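Local coordinates for 23S rRNA (guanine(2535)-N(1))-methyltransferase (Streptomyces viridochromogenes, PDB 1O9G), which methylates guanine-2535 of 23S ribosomal RNA at N1, using S-adenosyl-L-methionine as methyl donor, and thereby confers resistance to the orthosomycin antibiotic avilamycin, at residues 202-205 and 206-210. The protein carries 3 engineered substitutions. Sequence-based numbering, arbitrary orientation.
Sequences SALP and AHAVI
Ala208 N donates a nearly straight hydrogen bond to Pro205 O (3.1 Å, N-H...O angle 165°), closing a type I beta turn over Pro205-Ala208. The donor stands above the carbonyl plane, 51° out of it. Proline suits the first position: it supplies the accepting carbonyl while its ring restrains its own phi, and Ala206 and His207 form the corners.

Apolar contacts join Leu204 to the residues that follow. The Ala208 methyl meets Leu204 CB at 3.9 Å from its CB and, more loosely, Pro205 CD; a small side chain suits this buried place. Farther out, Leu204 CD1 lies 3.7 Å from Ile210 CG1 and about as near Ile210 CD1. The turn links helix 190-203 to strand 209-214 in a beta-alpha-beta unit with strand 171-175, part of the Rossmann-like methyltransferase fold. Ile210, beta-branched and hence favourable in a strand, is buried there and also packs against Leu197 and Leu200 of the helix.

The His207 ring forms the outer contact. With CG between the backbone N and carbonyl carbon (chi1 65°), the imidazole turns back toward Pro205, NE2 coming 3.6 Å from both its CB and CG. The rings meet obliquely; a flat, polar ring can pack on proline while staying partly exposed. His207 also touches Pro48 and Asp170 in neighbouring loops.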
loop_
_atom_site.group_PDB
_atom_site.type_symbol
_atom_site.label_atom_id
_atom_site.label_comp_id
_atom_site.label_asym_id
_atom_site.label_seq_id
_atom_site.Cartn_x
_atom_site.Cartn_y
_atom_site.Cartn_z
ATOM N N SER A 202 -12.362 -4.987 -13.703
ATOM C CA SER A 202 -13.797 -5.279 -13.722
ATOM C C SER A 202 -14.545 -4.589 -12.580
ATOM O O SER A 202 -15.738 -4.342 -12.686
ATOM C CB SER A 202 -14.062 -6.791 -13.690
ATOM O OG SER A 202 -13.821 -7.381 -12.414
ATOM N N ALA A 203 -13.836 -4.289 -11.505
ATOM C CA ALA A 203 -14.441 -3.714 -10.298
ATOM C C ALA A 203 -14.214 -2.202 -10.117
ATOM O O ALA A 203 -14.830 -1.601 -9.251
ATOM C CB ALA A 203 -13.933 -4.447 -9.086
ATOM N N LEU A 204 -13.343 -1.608 -10.911
ATOM C CA LEU A 204 -12.896 -0.217 -10.722
ATOM C C LEU A 204 -13.578 0.766 -11.639
ATOM O O LEU A 204 -14.033 0.397 -12.722
ATOM C CB LEU A 204 -11.401 -0.115 -10.977
ATOM C CG LEU A 204 -10.531 -0.833 -9.970
ATOM C CD1 LEU A 204 -9.097 -0.936 -10.499
ATOM C CD2 LEU A 204 -10.586 -0.109 -8.640
ATOM N N PRO A 205 -13.600 2.039 -11.257
ATOM C CA PRO A 205 -14.027 3.061 -12.207
ATOM C C PRO A 205 -12.994 3.176 -13.337
ATOM O O PRO A 205 -11.827 2.800 -13.150
ATOM C CB PRO A 205 -14.098 4.326 -11.360
ATOM C CG PRO A 205 -13.114 4.116 -10.277
ATOM C CD PRO A 205 -13.112 2.639 -10.000
ATOM N N ALA A 206 -13.436 3.660 -14.501
ATOM C CA ALA A 206 -12.660 3.657 -15.733
ATOM C C ALA A 206 -11.340 4.401 -15.586
ATOM O O ALA A 206 -10.315 4.012 -16.148
ATOM C CB ALA A 206 -13.473 4.265 -16.837
ATOM N N HIS A 207 -11.360 5.465 -14.806
ATOM C CA HIS A 207 -10.162 6.306 -14.631
ATOM C C HIS A 207 -9.105 5.761 -13.695
ATOM O O HIS A 207 -8.025 6.330 -13.612
ATOM C CB HIS A 207 -10.534 7.695 -14.124
ATOM C CG HIS A 207 -11.127 7.683 -12.747
ATOM N ND1 HIS A 207 -10.405 7.907 -11.594
ATOM C CD2 HIS A 207 -12.400 7.461 -12.357
ATOM C CE1 HIS A 207 -11.210 7.806 -10.554
ATOM N NE2 HIS A 207 -12.424 7.531 -10.992
ATOM N N ALA A 208 -9.415 4.711 -12.950
ATOM C CA ALA A 208 -8.546 4.268 -11.886
ATOM C C ALA A 208 -7.174 3.890 -12.440
ATOM O O ALA A 208 -7.064 3.256 -13.491
ATOM C CB ALA A 208 -9.135 3.070 -11.183
ATOM N N VAL A 209 -6.147 4.217 -11.678
ATOM C CA VAL A 209 -4.767 3.844 -11.963
ATOM C C VAL A 209 -4.402 2.660 -11.094
ATOM O O VAL A 209 -4.507 2.727 -9.864
ATOM C CB VAL A 209 -3.829 5.006 -11.699
ATOM C CG1 VAL A 209 -2.377 4.622 -11.907
ATOM C CG2 VAL A 209 -4.229 6.225 -12.569
ATOM N N ILE A 210 -3.964 1.599 -11.755
ATOM C CA ILE A 210 -3.485 0.386 -11.113
ATOM C C ILE A 210 -1.966 0.349 -11.185
ATOM O O ILE A 210 -1.393 0.249 -12.249
ATOM C CB ILE A 210 -4.058 -0.880 -11.748
ATOM C CG1 ILE A 210 -5.590 -0.853 -11.771
ATOM C CG2 ILE A 210 -3.560 -2.097 -11.000
ATOM C CD1 ILE A 210 -6.197 -1.810 -12.723
#